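Local coordinates for protein-S-isoprenylcysteine O-methyltransferase (Tribolium castaneum, PDB 5V7P) that methylates the carboxyl group of isoprenylated C-terminal cysteines of proteins at the endoplasmic reticulum membrane, using S-adenosyl-L-methionine as methyl donor, at residues Val171-Ala176 against Val213-Trp218; Phe207-Tyr212 against Val269-Pro274; Ala238-Phe243 against Pro274-Tyr279. All coordinates share one frame; numbering follows the deposited sequence.

Contact 1. Residues Val171-Ala176 against Val213-Trp218. With MPG ([(Z)-octadec-9-enyl] (2R)-2,3-bis(oxidanyl)propanoate), chain B; MPG ([(Z)-octadec-9-enyl] (2R)-2,3-bis(oxidanyl)propanoate), chain R; D10 (decane), chain G.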
# COMPACT_ATOMS: atom_id res chain seq x y z
N VAL A 171 1.32 -15.60 -2.23
CA VAL A 171 2.57 -16.31 -2.49
C VAL A 171 3.34 -15.61 -3.60
O VAL A 171 4.55 -15.36 -3.47
CB VAL A 171 2.29 -17.78 -2.84
CG1 VAL A 171 3.57 -18.51 -3.22
CG2 VAL A 171 1.63 -18.48 -1.66
N LEU A 172 2.66 -15.26 -4.69
CA LEU A 172 3.32 -14.52 -5.77
C LEU A 172 3.96 -13.25 -5.23
O LEU A 172 5.12 -12.95 -5.53
CB LEU A 172 2.31 -14.19 -6.87
CG LEU A 172 2.82 -14.03 -8.31
CD1 LEU A 172 1.88 -13.13 -9.10
CD2 LEU A 172 4.24 -13.52 -8.39
N ARG A 173 3.21 -12.50 -4.43
CA ARG A 173 3.68 -11.21 -3.93
C ARG A 173 4.94 -11.37 -3.09
O ARG A 173 5.98 -10.74 -3.36
CB ARG A 173 2.57 -10.53 -3.12
CG ARG A 173 2.97 -9.20 -2.49
CD ARG A 173 2.26 -8.05 -3.15
NE ARG A 173 3.04 -6.82 -3.03
CZ ARG A 173 2.92 -5.93 -2.05
NH1 ARG A 173 3.68 -4.84 -2.05
NH2 ARG A 173 2.03 -6.11 -1.08
N LYS A 174 4.87 -12.20 -2.05
CA LYS A 174 5.99 -12.32 -1.12
C LYS A 174 7.22 -12.92 -1.79
O LYS A 174 8.35 -12.52 -1.49
CB LYS A 174 5.57 -13.15 0.09
CG LYS A 174 5.07 -12.32 1.27
CD LYS A 174 3.90 -11.43 0.88
CE LYS A 174 3.46 -10.56 2.04
NZ LYS A 174 2.30 -9.69 1.68
N THR A 175 7.02 -13.87 -2.71
CA THR A 175 8.15 -14.39 -3.47
C THR A 175 8.84 -13.28 -4.25
O THR A 175 10.08 -13.21 -4.27
CB THR A 175 7.69 -15.50 -4.42
OG1 THR A 175 6.63 -15.01 -5.25
CG2 THR A 175 7.22 -16.71 -3.63
N ALA A 176 8.07 -12.40 -4.88
CA ALA A 176 8.66 -11.29 -5.61
C ALA A 176 9.51 -10.42 -4.69
O ALA A 176 10.62 -10.02 -5.05
CB ALA A 176 7.56 -10.45 -6.27
N VAL A 213 1.08 -7.87 -9.59
CA VAL A 213 0.18 -8.92 -10.05
C VAL A 213 -0.46 -9.64 -8.86
O VAL A 213 -1.68 -9.83 -8.81
CB VAL A 213 0.93 -9.91 -10.96
CG1 VAL A 213 0.03 -11.09 -11.34
CG2 VAL A 213 1.42 -9.22 -12.21
N GLY A 214 0.37 -10.04 -7.90
CA GLY A 214 -0.17 -10.68 -6.70
C GLY A 214 -1.11 -9.77 -5.94
O GLY A 214 -2.19 -10.18 -5.52
N TRP A 215 -0.71 -8.50 -5.76
CA TRP A 215 -1.57 -7.55 -5.08
C TRP A 215 -2.88 -7.34 -5.84
O TRP A 215 -3.96 -7.29 -5.24
CB TRP A 215 -0.83 -6.22 -4.91
CG TRP A 215 -1.36 -5.35 -3.82
CD1 TRP A 215 -2.63 -5.35 -3.32
CD2 TRP A 215 -0.64 -4.35 -3.09
NE1 TRP A 215 -2.74 -4.41 -2.32
CE2 TRP A 215 -1.53 -3.78 -2.17
CE3 TRP A 215 0.67 -3.88 -3.14
CZ2 TRP A 215 -1.16 -2.76 -1.29
CZ3 TRP A 215 1.05 -2.87 -2.27
CH2 TRP A 215 0.14 -2.32 -1.36
N PHE A 216 -2.80 -7.24 -7.17
CA PHE A 216 -3.98 -7.00 -7.99
C PHE A 216 -5.02 -8.10 -7.79
O PHE A 216 -6.18 -7.83 -7.47
CB PHE A 216 -3.57 -6.91 -9.46
CG PHE A 216 -4.73 -6.74 -10.41
CD1 PHE A 216 -5.47 -5.58 -10.43
CD2 PHE A 216 -5.05 -7.75 -11.31
CE1 PHE A 216 -6.53 -5.42 -11.30
CE2 PHE A 216 -6.11 -7.60 -12.19
CZ PHE A 216 -6.85 -6.43 -12.18
N TYR A 217 -4.61 -9.36 -7.96
CA TYR A 217 -5.56 -10.46 -7.84
C TYR A 217 -5.95 -10.72 -6.39
O TYR A 217 -7.11 -11.07 -6.12
CB TYR A 217 -4.99 -11.72 -8.48
CG TYR A 217 -5.02 -11.67 -9.98
CD1 TYR A 217 -6.22 -11.71 -10.67
CD2 TYR A 217 -3.85 -11.56 -10.72
CE1 TYR A 217 -6.27 -11.64 -12.05
CE2 TYR A 217 -3.88 -11.50 -12.10
CZ TYR A 217 -5.09 -11.54 -12.75
OH TYR A 217 -5.14 -11.48 -14.13
N TRP A 218 -5.02 -10.54 -5.46
CA TRP A 218 -5.36 -10.67 -4.05
C TRP A 218 -6.51 -9.73 -3.68
O TRP A 218 -7.47 -10.14 -3.03
CB TRP A 218 -4.14 -10.38 -3.18
CG TRP A 218 -4.43 -10.40 -1.71
CD1 TRP A 218 -4.38 -11.47 -0.88
CD2 TRP A 218 -4.81 -9.28 -0.90
NE1 TRP A 218 -4.70 -11.10 0.41
CE2 TRP A 218 -4.97 -9.76 0.42
CE3 TRP A 218 -5.02 -7.92 -1.15
CZ2 TRP A 218 -5.34 -8.92 1.47
CZ3 TRP A 218 -5.39 -7.10 -0.10
CH2 TRP A 218 -5.55 -7.60 1.19
C2 MPG B . -9.97 -1.18 -1.98
C3 MPG B . -9.55 -2.02 -3.17
C4 MPG B . -8.14 -1.65 -3.64
C5 MPG B . -7.66 -2.69 -4.63
C6 MPG B . -6.34 -2.23 -5.22
C7 MPG B . -5.22 -2.17 -4.18
C8 MPG B . -4.36 -0.97 -4.53
C9 MPG B . -3.02 -1.09 -3.80
C10 MPG B . -2.64 -0.28 -2.84
C11 MPG B . -3.49 0.89 -2.34
C12 MPG B . -3.18 1.13 -0.87
C13 MPG B . -1.78 1.69 -0.71
C14 MPG B . -1.33 1.43 0.72
C15 MPG B . -0.03 2.19 1.01
C16 MPG B . -0.18 3.01 2.29
O1 MPG B . -9.61 -2.52 -0.05
C1 MPG B . -9.09 -1.43 -0.75
CXD MPG B . -9.09 -4.74 1.00
O2 MPG B . -9.19 -6.01 0.43
C21 MPG B . -10.39 -4.43 1.77
O3 MPG B . -11.36 -5.40 1.48
O4 MPG B . -8.10 -3.92 -0.97
CX3 MPG B . -8.87 -3.71 -0.10
C2 MPG R . 11.21 -19.24 -8.54
C3 MPG R . 10.07 -19.38 -7.54
C4 MPG R . 8.89 -20.07 -8.22
C5 MPG R . 7.75 -20.25 -7.23
C6 MPG R . 6.90 -18.98 -7.17
C7 MPG R . 5.54 -19.31 -6.56
C8 MPG R . 4.57 -18.17 -6.84
C9 MPG R . 3.13 -18.67 -6.64
C10 MPG R . 2.13 -18.45 -7.47
C11 MPG R . 2.23 -17.67 -8.78
C12 MPG R . 1.70 -18.52 -9.92
C13 MPG R . 0.19 -18.65 -9.79
O1 MPG R . 13.58 -19.36 -8.59
C1 MPG R . 12.50 -18.90 -7.82
CXD MPG R . 16.09 -19.47 -8.83
O2 MPG R . 16.31 -18.99 -10.12
C21 MPG R . 15.92 -20.99 -8.88
O3 MPG R . 16.90 -21.54 -9.72
O4 MPG R . 14.92 -17.90 -7.52
CX3 MPG R . 14.83 -18.84 -8.25
C1 D10 G . 2.35 -6.05 -21.13
C2 D10 G . 1.10 -6.93 -21.15
C3 D10 G . 1.16 -7.91 -19.97
C4 D10 G . -0.22 -8.52 -19.75
C5 D10 G . -0.04 -9.92 -19.15
C6 D10 G . -1.39 -10.44 -18.64
C7 D10 G . -1.37 -11.96 -18.66
C8 D10 G . -2.25 -12.50 -17.53
C9 D10 G . -1.39 -12.73 -16.29
C10 D10 G . -2.23 -12.51 -15.04
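Arg-173 and Leu-172 of helix 156-180 meet Trp-215, Gly-214 and Val-213 of helix 210-225 in an antiparallel pair of transmembrane helices, whose short axes come within 8.0 Å at 157°. Close backbone approach centres on Gly-214, whose CA lies 4.8 Å from the CA of Arg-173; any CB there would run into Arg-173 N. Apolar contact is made by one branch of Leu-172: CD1 reaches Val-213 CG1 at 3.5 Å and also rests against the backbone N of Gly-214. The face-on contact of guanidinium and indole comes next. The Arg-173 chain, bent at chi2 (110°), runs alongside Trp-215 and lays its guanidinium over the six-membered end of the indole, planes 28° apart, with CZ 3.2 Å from Trp-215 CE3. Arg-173 NH2 also forms a salt bridge with Glu-106, which probably fixes the rotation of the group. A leucine in place of Trp-215 would probably leave the guanidinium without its flat support and open a gap between Arg-173 and the lipid of chain B. That lipid lies across the opposite face of the indole, its C10 3.3 Å from Trp-215 CZ2.

Contact 2. Residues Phe207-Tyr212 against Val269-Pro274; sequences FRHPSY and VGTGIP. With SAH (S-adenosyl-L-homocysteine), chain C; D10 (decane), chain G.
Arg-208 and His-209 bind the loop 269-274 through three hydrogen bonds. The backbone N of Arg-208 donates to Gly-270 O (2.8 Å), and that of His-209 more loosely to Thr-271 O (3.3 Å). Between these two chain segments Phe-207 CA adds a CH...O contact to Gly-270 O, while its ring leans obliquely on Gly-272 CA, where a CB would collide with Phe-207 CB. The third bond comes from the Arg-208 side chain, which bends at chi2 and at chi3 (-62°) to bring NH1 to Val-269 O, in the plane of both the carbonyl and the guanidinium. Thr-271 CG2 lies over a face of that guanidinium, 3.2 Å from NH2, and Thr-271 CB meets the edge of the His-209 imidazole. His-209 is the N-cap residue of helix 210-225, and this helix start forms part of the S-adenosyl-L-methionine site, here holding the product S-adenosyl-L-homocysteine. Its amino N donates to His-209 ND1 (3.0 Å). Its carboxylate sits at the helix N-terminus, with Ser-211 N on OXT, and Ser-211 OG (2.6 Å) and Tyr-212 N both on O. Farther out, Glu-251 pairs with Arg-208 NE and accepts from His-209 NE2, which probably steadies the imidazole while ND1 faces the ligand, and Tyr-212 OH is hydrogen-bonded to Glu-250 and Arg-246.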
# COMPACT_ATOMS: atom_id res chain seq x y z
N PHE A 207 6.66 -12.15 -15.01
CA PHE A 207 6.05 -10.83 -15.11
C PHE A 207 7.08 -9.77 -14.74
O PHE A 207 8.00 -10.01 -13.96
CB PHE A 207 4.84 -10.70 -14.18
CG PHE A 207 3.99 -11.93 -14.10
CD1 PHE A 207 3.11 -12.25 -15.12
CD2 PHE A 207 4.06 -12.77 -13.00
CE1 PHE A 207 2.32 -13.38 -15.04
CE2 PHE A 207 3.27 -13.90 -12.92
CZ PHE A 207 2.40 -14.21 -13.94
N ARG A 208 6.90 -8.57 -15.31
CA ARG A 208 7.76 -7.45 -14.96
C ARG A 208 7.41 -6.86 -13.60
O ARG A 208 8.26 -6.23 -12.97
CB ARG A 208 7.68 -6.36 -16.03
CG ARG A 208 8.06 -6.84 -17.42
CD ARG A 208 8.68 -5.72 -18.24
NE ARG A 208 7.76 -4.61 -18.46
CZ ARG A 208 6.91 -4.51 -19.49
NH1 ARG A 208 6.85 -5.46 -20.41
NH2 ARG A 208 6.12 -3.45 -19.59
N HIS A 209 6.18 -7.06 -13.13
CA HIS A 209 5.72 -6.51 -11.85
C HIS A 209 4.96 -7.58 -11.07
O HIS A 209 3.77 -7.44 -10.78
CB HIS A 209 4.85 -5.28 -12.10
CG HIS A 209 5.47 -4.28 -13.03
ND1 HIS A 209 6.47 -3.42 -12.64
CD2 HIS A 209 5.24 -4.02 -14.34
CE1 HIS A 209 6.83 -2.67 -13.66
NE2 HIS A 209 6.10 -3.01 -14.71
N PRO A 210 5.64 -8.66 -10.70
CA PRO A 210 4.94 -9.77 -10.03
C PRO A 210 4.33 -9.40 -8.69
O PRO A 210 3.32 -10.00 -8.30
CB PRO A 210 6.04 -10.84 -9.87
CG PRO A 210 7.32 -10.07 -9.89
CD PRO A 210 7.09 -8.92 -10.82
N SER A 211 4.90 -8.43 -7.97
CA SER A 211 4.31 -8.03 -6.70
C SER A 211 3.00 -7.29 -6.92
O SER A 211 2.06 -7.44 -6.13
CB SER A 211 5.29 -7.17 -5.90
OG SER A 211 5.15 -5.79 -6.19
N TYR A 212 2.90 -6.51 -7.99
CA TYR A 212 1.63 -5.86 -8.31
C TYR A 212 0.62 -6.86 -8.86
O TYR A 212 -0.59 -6.71 -8.62
CB TYR A 212 1.85 -4.72 -9.31
CG TYR A 212 2.78 -3.63 -8.82
CD1 TYR A 212 3.08 -3.48 -7.47
CD2 TYR A 212 3.38 -2.75 -9.71
CE1 TYR A 212 3.93 -2.49 -7.03
CE2 TYR A 212 4.23 -1.76 -9.28
CZ TYR A 212 4.50 -1.63 -7.94
OH TYR A 212 5.35 -0.64 -7.50
N VAL A 269 9.24 -9.84 -21.56
CA VAL A 269 8.32 -10.14 -20.47
C VAL A 269 7.26 -9.06 -20.40
O VAL A 269 7.56 -7.87 -20.53
CB VAL A 269 9.07 -10.26 -19.13
CG1 VAL A 269 8.12 -10.70 -18.02
CG2 VAL A 269 10.24 -11.24 -19.25
N GLY A 270 6.01 -9.48 -20.19
CA GLY A 270 4.92 -8.54 -20.00
C GLY A 270 4.78 -8.11 -18.55
O GLY A 270 5.42 -8.65 -17.65
N THR A 271 3.92 -7.12 -18.33
CA THR A 271 3.73 -6.58 -16.99
C THR A 271 3.11 -7.62 -16.06
O THR A 271 3.49 -7.71 -14.89
CB THR A 271 2.85 -5.33 -17.04
OG1 THR A 271 1.56 -5.65 -17.56
CG2 THR A 271 3.50 -4.24 -17.90
N GLY A 272 2.16 -8.40 -16.56
CA GLY A 272 1.47 -9.40 -15.77
C GLY A 272 0.03 -9.06 -15.45
O GLY A 272 -0.71 -9.95 -15.02
N ILE A 273 -0.38 -7.81 -15.63
CA ILE A 273 -1.77 -7.39 -15.43
C ILE A 273 -2.38 -7.15 -16.81
O ILE A 273 -1.79 -6.42 -17.61
CB ILE A 273 -1.87 -6.13 -14.56
CG1 ILE A 273 -1.34 -6.44 -13.15
CG2 ILE A 273 -3.32 -5.64 -14.49
CD1 ILE A 273 -1.33 -5.25 -12.20
N PRO A 274 -3.54 -7.72 -17.12
CA PRO A 274 -4.10 -7.54 -18.46
C PRO A 274 -4.35 -6.08 -18.80
O PRO A 274 -4.80 -5.30 -17.96
CB PRO A 274 -5.41 -8.34 -18.41
CG PRO A 274 -5.23 -9.31 -17.30
CD PRO A 274 -4.38 -8.61 -16.29
N SAH C . 7.10 -3.37 -9.74
CA SAH C . 7.82 -4.46 -9.10
CB SAH C . 8.54 -3.97 -7.85
CG SAH C . 7.65 -3.19 -6.88
SD SAH C . 8.63 -2.43 -5.56
C SAH C . 6.89 -5.61 -8.76
O SAH C . 5.66 -5.46 -8.76
OXT SAH C . 7.32 -6.73 -8.46
C5' SAH C . 8.95 -0.89 -6.46
C4' SAH C . 10.43 -0.63 -6.71
O4' SAH C . 11.02 -1.74 -7.36
C3' SAH C . 10.62 0.58 -7.61
O3' SAH C . 11.39 1.57 -6.96
C2' SAH C . 11.31 0.07 -8.85
O2' SAH C . 12.37 0.92 -9.23
C1' SAH C . 11.81 -1.32 -8.46
N9 SAH C . 11.70 -2.31 -9.55
C8 SAH C . 10.62 -2.56 -10.36
N7 SAH C . 10.94 -3.56 -11.22
C5 SAH C . 12.20 -3.95 -10.97
C6 SAH C . 13.01 -4.91 -11.55
N6 SAH C . 12.57 -5.66 -12.55
N1 SAH C . 14.29 -5.08 -11.07
C2 SAH C . 14.76 -4.31 -10.04
N3 SAH C . 13.95 -3.35 -9.47
C4 SAH C . 12.70 -3.17 -9.93
C1 D10 G . 2.35 -6.05 -21.13
C2 D10 G . 1.10 -6.93 -21.15
C3 D10 G . 1.16 -7.91 -19.97
C4 D10 G . -0.22 -8.52 -19.75
C5 D10 G . -0.04 -9.92 -19.15
C6 D10 G . -1.39 -10.44 -18.64
C7 D10 G . -1.37 -11.96 -18.66
C8 D10 G . -2.25 -12.50 -17.53
C9 D10 G . -1.39 -12.73 -16.29
C10 D10 G . -2.23 -12.51 -15.04

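Contact 3. Residues Ala238-Phe243 against Pro274-Tyr279; sequences ASWMFF and PFIEGY. With MPG ([(Z)-octadec-9-enyl] (2R)-2,3-bis(oxidanyl)propanoate), chain V; D10 (decane), chain G; MPG ([(Z)-octadec-9-enyl] (2R)-2,3-bis(oxidanyl)propanoate), chain B.
The probable cytoplasmic end of the membrane-spanning part of helix 231-258 meets the C-terminal loop here, with Trp-240 and Ile-276 carrying most of the contact. Trp-240 CG stands anti to the backbone N (chi1 -180°), which sends the indole out from the helix to the loop. There NE1 donates to Pro-274 O at 2.9 Å; the oxygen lies in the indole plane and the donor N sits nearly in line with the C=O, at a C=O...N angle of 165°. This bond satisfies the indole N-H of a buried ring whose faces are covered by Ile-276 and lipid. Ile-276 and Trp-240 extend antiparallel alongside one another, with Ile-276 CG1 3.3 Å from Trp-240 NE1. Its CD1 makes a CH-pi contact over the five-membered ring, 4.0 Å from the centroid and 22° off the normal. The other face carries the lipid of chain V, whose C4 is 3.6 Å from Trp-240 CG, so the indole is sandwiched between Ile-276 and lipid, consistent with a place near the membrane boundary. Along the rim, Phe-275 O approaches Trp-240 CZ2 (3.5 Å) and Phe-275 CB packs nearby. One turn along the helix, Phe-243 CB touches Ile-276 CD1 more loosely, at 4.4 Å, and the Phe-243 ring stacks with Tyr-212 of the cofactor site. Outward along the loop, Ile-276 O accepts a hydrogen bond from Thr-271 OG1, and Glu-277 O one from Arg-208 NH2.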
# COMPACT_ATOMS: atom_id res chain seq x y z
N ALA A 238 -10.68 -0.16 -9.75
CA ALA A 238 -9.85 0.73 -8.94
C ALA A 238 -8.44 0.19 -8.83
O ALA A 238 -7.46 0.93 -9.01
CB ALA A 238 -10.48 0.91 -7.56
N SER A 239 -8.31 -1.10 -8.53
CA SER A 239 -6.99 -1.73 -8.51
C SER A 239 -6.28 -1.55 -9.84
O SER A 239 -5.10 -1.19 -9.88
CB SER A 239 -7.14 -3.23 -8.19
OG SER A 239 -5.89 -3.88 -8.10
N TRP A 240 -6.99 -1.80 -10.94
CA TRP A 240 -6.36 -1.79 -12.26
C TRP A 240 -5.81 -0.41 -12.61
O TRP A 240 -4.67 -0.28 -13.06
CB TRP A 240 -7.36 -2.26 -13.31
CG TRP A 240 -6.82 -2.30 -14.70
CD1 TRP A 240 -6.17 -3.34 -15.29
CD2 TRP A 240 -6.86 -1.25 -15.67
NE1 TRP A 240 -5.81 -3.01 -16.58
CE2 TRP A 240 -6.23 -1.72 -16.83
CE3 TRP A 240 -7.38 0.05 -15.67
CZ2 TRP A 240 -6.09 -0.95 -17.98
CZ3 TRP A 240 -7.25 0.82 -16.81
CH2 TRP A 240 -6.61 0.32 -17.95
N MET A 241 -6.62 0.63 -12.42
CA MET A 241 -6.17 1.97 -12.80
C MET A 241 -5.03 2.46 -11.92
O MET A 241 -4.16 3.19 -12.40
CB MET A 241 -7.34 2.96 -12.74
CG MET A 241 -7.82 3.34 -11.34
SD MET A 241 -8.81 4.85 -11.34
CE MET A 241 -7.60 6.07 -11.84
N PHE A 242 -5.00 2.05 -10.65
CA PHE A 242 -3.91 2.48 -9.77
C PHE A 242 -2.58 1.89 -10.22
O PHE A 242 -1.56 2.59 -10.24
CB PHE A 242 -4.21 2.08 -8.33
CG PHE A 242 -3.11 2.43 -7.36
CD1 PHE A 242 -2.95 3.73 -6.91
CD2 PHE A 242 -2.24 1.45 -6.91
CE1 PHE A 242 -1.93 4.05 -6.03
CE2 PHE A 242 -1.22 1.76 -6.03
CZ PHE A 242 -1.07 3.06 -5.58
N PHE A 243 -2.57 0.61 -10.59
CA PHE A 243 -1.33 -0.03 -11.02
C PHE A 243 -0.94 0.39 -12.43
O PHE A 243 0.25 0.38 -12.76
CB PHE A 243 -1.46 -1.55 -10.93
CG PHE A 243 -1.40 -2.07 -9.52
CD1 PHE A 243 -0.36 -1.72 -8.68
CD2 PHE A 243 -2.39 -2.91 -9.03
CE1 PHE A 243 -0.30 -2.19 -7.38
CE2 PHE A 243 -2.34 -3.39 -7.73
CZ PHE A 243 -1.29 -3.03 -6.91
N PRO A 274 -3.54 -7.72 -17.12
CA PRO A 274 -4.10 -7.54 -18.46
C PRO A 274 -4.35 -6.08 -18.80
O PRO A 274 -4.80 -5.30 -17.96
CB PRO A 274 -5.41 -8.34 -18.41
CG PRO A 274 -5.23 -9.31 -17.30
CD PRO A 274 -4.38 -8.61 -16.29
N PHE A 275 -4.06 -5.72 -20.05
CA PHE A 275 -4.34 -4.41 -20.63
C PHE A 275 -3.47 -3.30 -20.06
O PHE A 275 -3.77 -2.12 -20.28
CB PHE A 275 -5.82 -4.03 -20.47
CG PHE A 275 -6.76 -4.99 -21.12
CD1 PHE A 275 -7.13 -4.85 -22.44
CD2 PHE A 275 -7.29 -6.05 -20.40
CE1 PHE A 275 -8.00 -5.74 -23.04
CE2 PHE A 275 -8.16 -6.95 -20.99
CZ PHE A 275 -8.51 -6.79 -22.31
N ILE A 276 -2.40 -3.63 -19.34
CA ILE A 276 -1.42 -2.65 -18.88
C ILE A 276 -0.12 -2.92 -19.61
O ILE A 276 0.50 -3.97 -19.42
CB ILE A 276 -1.23 -2.71 -17.36
CG1 ILE A 276 -2.54 -2.33 -16.65
CG2 ILE A 276 -0.09 -1.79 -16.92
CD1 ILE A 276 -2.47 -2.25 -15.13
N GLU A 277 0.30 -1.96 -20.43
CA GLU A 277 1.50 -2.13 -21.24
C GLU A 277 2.76 -1.61 -20.56
O GLU A 277 3.84 -2.16 -20.77
CB GLU A 277 1.33 -1.43 -22.59
CG GLU A 277 0.22 -2.00 -23.47
CD GLU A 277 0.39 -3.48 -23.72
OE1 GLU A 277 -0.58 -4.24 -23.47
OE2 GLU A 277 1.48 -3.89 -24.15
N GLY A 278 2.64 -0.56 -19.76
CA GLY A 278 3.78 0.07 -19.15
C GLY A 278 4.24 1.28 -19.93
O GLY A 278 3.51 1.88 -20.73
N TYR A 279 5.50 1.66 -19.70
CA TYR A 279 6.11 2.79 -20.39
C TYR A 279 6.72 2.30 -21.71
O TYR A 279 7.94 2.25 -21.89
CB TYR A 279 7.14 3.48 -19.50
CG TYR A 279 7.44 4.90 -19.92
CD1 TYR A 279 6.60 5.94 -19.55
CD2 TYR A 279 8.57 5.20 -20.67
CE1 TYR A 279 6.87 7.24 -19.92
CE2 TYR A 279 8.84 6.50 -21.05
CZ TYR A 279 7.99 7.52 -20.68
OH TYR A 279 8.26 8.81 -21.05
C2 MPG V . -9.75 -1.17 -18.29
C3 MPG V . -10.18 -2.62 -18.18
C4 MPG V . -9.43 -3.30 -17.04
C5 MPG V . -10.04 -4.68 -16.80
C6 MPG V . -9.10 -5.52 -15.93
C7 MPG V . -9.62 -6.95 -15.87
C8 MPG V . -8.65 -7.81 -15.05
C9 MPG V . -8.95 -9.29 -15.32
C10 MPG V . -9.41 -10.13 -14.42
C11 MPG V . -9.72 -9.75 -12.97
C12 MPG V . -10.86 -10.62 -12.45
O1 MPG V . -9.14 0.34 -20.04
C1 MPG V . -10.12 -0.60 -19.66
CXD MPG V . -8.29 1.73 -21.98
O2 MPG V . -8.76 2.94 -22.51
C21 MPG V . -7.80 0.83 -23.11
O3 MPG V . -7.75 -0.50 -22.66
O4 MPG V . -10.52 1.05 -21.66
CX3 MPG V . -9.42 1.02 -21.23
C1 D10 G . 2.35 -6.05 -21.13
C2 D10 G . 1.10 -6.93 -21.15
C3 D10 G . 1.16 -7.91 -19.97
C4 D10 G . -0.22 -8.52 -19.75
C5 D10 G . -0.04 -9.92 -19.15
C6 D10 G . -1.39 -10.44 -18.64
C7 D10 G . -1.37 -11.96 -18.66
C8 D10 G . -2.25 -12.50 -17.53
C9 D10 G . -1.39 -12.73 -16.29
C10 D10 G . -2.23 -12.51 -15.04
C2 MPG B . -9.97 -1.18 -1.98
C3 MPG B . -9.55 -2.02 -3.17
C4 MPG B . -8.14 -1.65 -3.64
C5 MPG B . -7.66 -2.69 -4.63
C6 MPG B . -6.34 -2.23 -5.22
C7 MPG B . -5.22 -2.17 -4.18
C8 MPG B . -4.36 -0.97 -4.53
C9 MPG B . -3.02 -1.09 -3.80
C10 MPG B . -2.64 -0.28 -2.84
C11 MPG B . -3.49 0.89 -2.34
C12 MPG B . -3.18 1.13 -0.87
C13 MPG B . -1.78 1.69 -0.71
C14 MPG B . -1.33 1.43 0.72
C15 MPG B . -0.03 2.19 1.01
C16 MPG B . -0.18 3.01 2.29
O1 MPG B . -9.61 -2.52 -0.05
C1 MPG B . -9.09 -1.43 -0.75
CXD MPG B . -9.09 -4.74 1.00
O2 MPG B . -9.19 -6.01 0.43
C21 MPG B . -10.39 -4.43 1.77
O3 MPG B . -11.36 -5.40 1.48
O4 MPG B . -8.10 -3.92 -0.97
CX3 MPG B . -8.87 -3.71 -0.10

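In the fold
Helix 210-225 joins the three contacts: its start takes part in contact 2, its next turns in contact 1, and its Phe-216 packs on Ser-239 and Trp-240 of contact 3. Contacts 2 and 3 share Pro-274, and their centres lie about 10 Å apart, as do those of contacts 1 and 2; contacts 1 and 3 are about 15 Å apart. Contact 2 touches the bound S-adenosyl-L-homocysteine directly, while the side chains of Arg-173 (contact 1) and Phe-243 (contact 3) are about 6 Å and about 7 Å from it. The Trp-215 side chain is about 6 Å from that of Arg-246, a residue inferred to bind substrate. One decane touches all three contacts.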